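Local coordinates for protein titin (Homo sapiens, PDB 2A38) that serves as a giant elastic scaffold of the muscle sarcomere, with its amino-terminal pair of immunoglobulin domains, Z1 and Z2, located in the Z-disc, at residues V125-T128 against T132-V135; Y159-A164 against G172-N177. One frame throughout, in Å; residues are numbered along the deposited sequence.

Contact 1 of 2, residues V125-T128 against T132-V135; sequences VRVT and TPVV
Val-127 and Pro-133 pass alongside each other in opposite directions, and this apolar pair makes the closest side-chain contact between 125-128 and 132-135. The two branches of Val-127 have separate tasks. CG1 stands anti to the backbone N (chi1 -176°), which carries it beside the carbonyl carbon and over to the proline, where it lies 3.9 Å from Pro-133 CG and 4.2 Å from Pro-133 CB. CG2 is anti to the carbonyl carbon instead and faces the far end of 132-135, but its approach is looser, with Val-127 CG2 4.4 Å from Val-135 CG2. The proline ring is the one group here that also meets main chain: Pro-133 CG sits 3.6 Å from Thr-128 O, while Pro-133 CD is 4.1 Å from Thr-128 C. Thr-128 therefore contributes its carbonyl group, since its CB points away from 132-135 and its side chain packs instead on Asn-105 and Val-107.

No hydrogen bond joins the two segments. Backbone bonds of 125-128 go to other neighbours, as when Val-127 pairs with Asp-157; even the nearest CA atoms, those of Thr-128 and Thr-132, are 6.9 Å apart. Phe-106 and Ala-178 also pack on Val-127, while Pro-104 packs on the proline, so strand 102-106 helps to cover this end of the domain. Two consecutive strands that face each other through side chains, with a short connection carrying the chain from one sheet to the other, form a beta-arch, here the B-to-C crossover of an I-set immunoglobulin sandwich.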
ATOM      1  N   VAL A 125      -2.542  21.174   3.569  1.00 21.31           N
ATOM      2  CA  VAL A 125      -2.948  20.194   2.582  1.00 17.17           C
ATOM      3  C   VAL A 125      -2.481  18.823   3.078  1.00 17.20           C
ATOM      4  O   VAL A 125      -1.504  18.711   3.822  1.00 16.74           O
ATOM      5  CB  VAL A 125      -2.292  20.449   1.198  1.00 19.56           C
ATOM      6  CG1 VAL A 125      -2.721  21.792   0.642  1.00 17.94           C
ATOM      7  CG2 VAL A 125      -0.769  20.386   1.321  1.00 19.35           C
ATOM      8  N   ARG A 126      -3.198  17.784   2.692  1.00 16.64           N
ATOM      9  CA  ARG A 126      -2.810  16.421   3.039  1.00 18.03           C
ATOM     10  C   ARG A 126      -2.767  15.719   1.684  1.00 16.99           C
ATOM     11  O   ARG A 126      -3.756  15.694   0.964  1.00 14.92           O
ATOM     12  CB  ARG A 126      -3.836  15.754   3.960  1.00 19.84           C
ATOM     13  CG  ARG A 126      -3.464  14.319   4.278  1.00 24.70           C
ATOM     14  CD  ARG A 126      -4.419  13.688   5.271  1.00 29.93           C
ATOM     15  NE  ARG A 126      -4.151  14.104   6.645  1.00 33.79           N
ATOM     16  CZ  ARG A 126      -3.101  13.705   7.358  1.00 35.83           C
ATOM     17  NH1 ARG A 126      -2.205  12.876   6.833  1.00 36.95           N
ATOM     18  NH2 ARG A 126      -2.953  14.128   8.608  1.00 36.53           N
ATOM     19  N   VAL A 127      -1.607  15.180   1.329  1.00 18.53           N
ATOM     20  CA  VAL A 127      -1.436  14.529   0.034  1.00 19.44           C
ATOM     21  C   VAL A 127      -1.013  13.073   0.132  1.00 20.69           C
ATOM     22  O   VAL A 127      -0.169  12.713   0.951  1.00 21.18           O
ATOM     23  CB  VAL A 127      -0.360  15.255  -0.813  1.00 20.35           C
ATOM     24  CG1 VAL A 127      -0.279  14.627  -2.195  1.00 20.85           C
ATOM     25  CG2 VAL A 127      -0.674  16.725  -0.914  1.00 18.65           C
ATOM     26  N   THR A 128      -1.596  12.243  -0.726  1.00 21.91           N
ATOM     27  CA  THR A 128      -1.258  10.825  -0.773  1.00 22.85           C
ATOM     28  C   THR A 128      -0.854  10.467  -2.198  1.00 22.42           C
ATOM     29  O   THR A 128      -1.102  11.228  -3.133  1.00 21.38           O
ATOM     30  CB  THR A 128      -2.445   9.940  -0.370  1.00 23.43           C
ATOM     31  OG1 THR A 128      -3.570  10.244  -1.209  1.00 26.14           O
ATOM     32  CG2 THR A 128      -2.809  10.168   1.102  1.00 24.28           C
ATOM     33  N   THR A 132       5.605   8.190  -3.265  1.00 17.35           N
ATOM     34  CA  THR A 132       5.306   9.359  -2.452  1.00 18.07           C
ATOM     35  C   THR A 132       5.478  10.612  -3.316  1.00 18.29           C
ATOM     36  O   THR A 132       6.493  10.771  -4.004  1.00 19.89           O
ATOM     37  CB  THR A 132       6.257   9.442  -1.267  1.00 19.88           C
ATOM     38  OG1 THR A 132       6.205   8.207  -0.540  1.00 23.20           O
ATOM     39  CG2 THR A 132       5.868  10.597  -0.359  1.00 20.21           C
ATOM     40  N   PRO A 133       4.493  11.519  -3.294  1.00 16.06           N
ATOM     41  CA  PRO A 133       4.598  12.733  -4.104  1.00 16.09           C
ATOM     42  C   PRO A 133       5.608  13.758  -3.595  1.00 16.01           C
ATOM     43  O   PRO A 133       5.932  13.799  -2.412  1.00 15.50           O
ATOM     44  CB  PRO A 133       3.178  13.298  -4.069  1.00 13.51           C
ATOM     45  CG  PRO A 133       2.320  12.109  -3.753  1.00 16.07           C
ATOM     46  CD  PRO A 133       3.144  11.396  -2.720  1.00 15.80           C
ATOM     47  N   VAL A 134       6.112  14.574  -4.514  1.00 17.37           N
ATOM     48  CA  VAL A 134       7.020  15.659  -4.173  1.00 17.27           C
ATOM     49  C   VAL A 134       6.056  16.836  -4.133  1.00 16.51           C
ATOM     50  O   VAL A 134       5.332  17.075  -5.099  1.00 15.85           O
ATOM     51  CB  VAL A 134       8.065  15.908  -5.271  1.00 19.70           C
ATOM     52  CG1 VAL A 134       8.849  17.181  -4.956  1.00 18.86           C
ATOM     53  CG2 VAL A 134       9.004  14.715  -5.376  1.00 21.88           C
ATOM     54  N   VAL A 135       6.036  17.565  -3.024  1.00 16.74           N
ATOM     55  CA  VAL A 135       5.109  18.683  -2.873  1.00 16.50           C
ATOM     56  C   VAL A 135       5.818  20.027  -2.768  1.00 17.75           C
ATOM     57  O   VAL A 135       6.763  20.181  -1.999  1.00 19.19           O
ATOM     58  CB  VAL A 135       4.236  18.475  -1.614  1.00 15.50           C
ATOM     59  CG1 VAL A 135       3.136  19.507  -1.543  1.00 17.67           C
ATOM     60  CG2 VAL A 135       3.640  17.080  -1.628  1.00 15.98           C
TER

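Contact 2 of 2, residues Y159-A164 against G172-N177; sequences YSLLIA and GTYSVN
The aromatic ring of Tyr-174 is met obliquely by two aliphatic side chains from 159-164, one near its CD2 and CE2 atoms and the other near its hydroxyl end. Leu-161 takes the first position: its CD2 is 3.7 Å from Tyr-174 CD2 and 3.8 Å from Tyr-174 CE2, and the two side chains cross at about a right angle. Ile-163 and Tyr-174 reach toward each other from opposite directions, with Ile-163 CD1 4.1 Å from Tyr-174 OH and 4.4 Å from Tyr-174 CZ. Phe-150 of strand 150-155 packs on both Tyr-174 and Ile-163, adding a second aromatic side chain to the cluster.

Leucine and isoleucine each span the gap with an extended arm. In Leu-161, CG is anti to the backbone N (chi1 168°), and CD2 continues the chain outward from CA toward the ring. Ile-163 uses its longer branch, whose CD1 is also stretched away from CA (chi2 176°).

The hydroxyl of Tyr-174 has a polar partner of its own, the carbonyl O of Asp-170, four residues earlier in the chain. This is the tyrosine corner of Greek-key beta sandwiches, set in the immunoglobulin sequence pattern Asp-x-Gly-x-Tyr that leads from the E-F connection into strand F. The bond fixes the phenol end while the carbon atoms of the ring lie in the apolar interior. Gly-172 completes the pattern with a phi of 152°, a backbone conformation suited to a residue without a side chain.

Between the sheets the contact rests on packing alone, with the nearest CA atoms, those of Leu-161 and Tyr-174, 9.8 Å apart. Backbone hydrogen bonds tie 159-164 into its own sheet, for example between Leu-161 and Leu-123.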
ATOM      1  N   TYR A 159       1.184  18.817   4.918  1.00 18.60           N
ATOM      2  CA  TYR A 159       2.084  19.940   4.670  1.00 17.21           C
ATOM      3  C   TYR A 159       1.359  21.210   5.054  1.00 18.33           C
ATOM      4  O   TYR A 159       0.165  21.356   4.796  1.00 17.71           O
ATOM      5  CB  TYR A 159       2.481  20.040   3.194  1.00 17.44           C
ATOM      6  CG  TYR A 159       3.322  18.902   2.684  1.00 18.57           C
ATOM      7  CD1 TYR A 159       2.755  17.654   2.419  1.00 19.33           C
ATOM      8  CD2 TYR A 159       4.687  19.075   2.448  1.00 17.89           C
ATOM      9  CE1 TYR A 159       3.525  16.603   1.924  1.00 21.25           C
ATOM     10  CE2 TYR A 159       5.469  18.037   1.953  1.00 20.26           C
ATOM     11  CZ  TYR A 159       4.883  16.802   1.691  1.00 22.62           C
ATOM     12  OH  TYR A 159       5.653  15.773   1.181  1.00 24.95           O
ATOM     13  N   SER A 160       2.084  22.130   5.668  1.00 19.13           N
ATOM     14  CA  SER A 160       1.487  23.376   6.094  1.00 22.29           C
ATOM     15  C   SER A 160       2.353  24.563   5.735  1.00 21.33           C
ATOM     16  O   SER A 160       3.577  24.461   5.679  1.00 22.58           O
ATOM     17  CB  SER A 160       1.281  23.366   7.608  1.00 25.38           C
ATOM     18  OG  SER A 160       0.602  22.188   8.017  1.00 31.72           O
ATOM     19  N   LEU A 161       1.692  25.679   5.473  1.00 19.01           N
ATOM     20  CA  LEU A 161       2.356  26.931   5.183  1.00 19.44           C
ATOM     21  C   LEU A 161       1.815  27.862   6.258  1.00 19.27           C
ATOM     22  O   LEU A 161       0.632  28.195   6.270  1.00 19.25           O
ATOM     23  CB  LEU A 161       1.988  27.476   3.804  1.00 19.14           C
ATOM     24  CG  LEU A 161       2.462  28.924   3.624  1.00 20.94           C
ATOM     25  CD1 LEU A 161       3.957  29.010   3.870  1.00 20.65           C
ATOM     26  CD2 LEU A 161       2.128  29.421   2.231  1.00 20.96           C
ATOM     27  N   LEU A 162       2.684  28.249   7.178  1.00 19.04           N
ATOM     28  CA  LEU A 162       2.291  29.135   8.252  1.00 18.58           C
ATOM     29  C   LEU A 162       2.815  30.539   8.006  1.00 18.30           C
ATOM     30  O   LEU A 162       4.005  30.733   7.752  1.00 17.28           O
ATOM     31  CB  LEU A 162       2.830  28.621   9.586  1.00 19.21           C
ATOM     32  CG  LEU A 162       2.676  29.593  10.759  1.00 21.09           C
ATOM     33  CD1 LEU A 162       1.198  29.741  11.114  1.00 21.41           C
ATOM     34  CD2 LEU A 162       3.467  29.093  11.943  1.00 21.17           C
ATOM     35  N   ILE A 163       1.907  31.508   8.052  1.00 17.12           N
ATOM     36  CA  ILE A 163       2.263  32.912   7.898  1.00 17.84           C
ATOM     37  C   ILE A 163       1.970  33.439   9.297  1.00 17.68           C
ATOM     38  O   ILE A 163       0.812  33.585   9.691  1.00 17.11           O
ATOM     39  CB  ILE A 163       1.378  33.599   6.837  1.00 16.78           C
ATOM     40  CG1 ILE A 163       1.464  32.817   5.522  1.00 17.06           C
ATOM     41  CG2 ILE A 163       1.848  35.019   6.597  1.00 17.08           C
ATOM     42  CD1 ILE A 163       0.567  33.351   4.439  1.00 15.71           C
ATOM     43  N   ALA A 164       3.036  33.667  10.056  1.00 17.56           N
ATOM     44  CA  ALA A 164       2.941  34.119  11.435  1.00 19.33           C
ATOM     45  C   ALA A 164       2.224  35.454  11.618  1.00 19.80           C
ATOM     46  O   ALA A 164       1.443  35.627  12.563  1.00 21.29           O
ATOM     47  CB  ALA A 164       4.337  34.183  12.043  1.00 19.27           C
ATOM     48  N   GLY A 172      -2.692  37.150  -2.267  1.00 21.34           N
ATOM     49  CA  GLY A 172      -2.369  36.574  -3.553  1.00 21.26           C
ATOM     50  C   GLY A 172      -2.919  35.181  -3.729  1.00 20.79           C
ATOM     51  O   GLY A 172      -3.670  34.679  -2.888  1.00 19.33           O
ATOM     52  N   THR A 173      -2.543  34.558  -4.839  1.00 20.66           N
ATOM     53  CA  THR A 173      -2.987  33.210  -5.146  1.00 20.11           C
ATOM     54  C   THR A 173      -1.965  32.207  -4.645  1.00 18.62           C
ATOM     55  O   THR A 173      -0.811  32.222  -5.070  1.00 17.22           O
ATOM     56  CB  THR A 173      -3.170  33.024  -6.653  1.00 22.07           C
ATOM     57  OG1 THR A 173      -4.241  33.861  -7.105  1.00 27.71           O
ATOM     58  CG2 THR A 173      -3.501  31.584  -6.973  1.00 23.94           C
ATOM     59  N   TYR A 174      -2.390  31.353  -3.721  1.00 16.87           N
ATOM     60  CA  TYR A 174      -1.503  30.344  -3.176  1.00 17.56           C
ATOM     61  C   TYR A 174      -1.866  28.997  -3.744  1.00 17.82           C
ATOM     62  O   TYR A 174      -3.041  28.661  -3.848  1.00 19.39           O
ATOM     63  CB  TYR A 174      -1.590  30.307  -1.650  1.00 16.56           C
ATOM     64  CG  TYR A 174      -0.888  31.477  -1.005  1.00 17.50           C
ATOM     65  CD1 TYR A 174      -1.459  32.751  -1.013  1.00 17.22           C
ATOM     66  CD2 TYR A 174       0.375  31.324  -0.440  1.00 17.45           C
ATOM     67  CE1 TYR A 174      -0.788  33.842  -0.479  1.00 18.36           C
ATOM     68  CE2 TYR A 174       1.055  32.406   0.095  1.00 19.19           C
ATOM     69  CZ  TYR A 174       0.469  33.663   0.072  1.00 18.24           C
ATOM     70  OH  TYR A 174       1.147  34.738   0.591  1.00 19.39           O
ATOM     71  N   SER A 175      -0.854  28.231  -4.130  1.00 17.51           N
ATOM     72  CA  SER A 175      -1.093  26.911  -4.688  1.00 15.66           C
ATOM     73  C   SER A 175      -0.049  25.894  -4.248  1.00 16.06           C
ATOM     74  O   SER A 175       1.044  26.239  -3.793  1.00 15.33           O
ATOM     75  CB  SER A 175      -1.094  26.988  -6.206  1.00 16.75           C
ATOM     76  OG  SER A 175       0.116  27.561  -6.660  1.00 20.12           O
ATOM     77  N   VAL A 176      -0.405  24.629  -4.371  1.00 15.39           N
ATOM     78  CA  VAL A 176       0.512  23.566  -4.033  1.00 16.40           C
ATOM     79  C   VAL A 176       0.451  22.596  -5.189  1.00 16.67           C
ATOM     80  O   VAL A 176      -0.621  22.291  -5.711  1.00 16.42           O
ATOM     81  CB  VAL A 176       0.128  22.857  -2.720  1.00 17.09           C
ATOM     82  CG1 VAL A 176      -1.337  22.545  -2.719  1.00 21.59           C
ATOM     83  CG2 VAL A 176       0.938  21.585  -2.563  1.00 15.10           C
ATOM     84  N   ASN A 177       1.624  22.149  -5.604  1.00 16.94           N
ATOM     85  CA  ASN A 177       1.763  21.217  -6.702  1.00 17.41           C
ATOM     86  C   ASN A 177       2.347  19.914  -6.167  1.00 16.06           C
ATOM     87  O   ASN A 177       3.369  19.932  -5.477  1.00 14.43           O
ATOM     88  CB  ASN A 177       2.701  21.814  -7.732  1.00 21.48           C
ATOM     89  CG  ASN A 177       2.281  21.503  -9.116  1.00 27.97           C
ATOM     90  OD1 ASN A 177       2.553  20.423  -9.632  1.00 32.24           O
ATOM     91  ND2 ASN A 177       1.585  22.445  -9.740  1.00 32.19           N
TER

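Overall arrangement
Contacts 1 and 2 are two sheet-to-sheet packing contacts in one immunoglobulin domain, contact 2 buried and contact 1 only partly so, with centres about 14 Å apart. Strands 119-130 and 158-166 are neighbours in one sheet, where Val-125 O lies 2.9 Å from Tyr-159 N, a probable hydrogen bond; strands 134-139 and 172-180 are neighbours in the other. Packing also joins the contacts across the interior: Val-135 CG2 is 3.6 Å from Tyr-159 CZ, and Val-125 CG1 is 3.7 Å from Val-176 CG1. These last two valines occupy the positions that hold the disulfide cysteines in canonical immunoglobulin domains. The cadmium site at Glu-26 and His-28 belongs to the other domain.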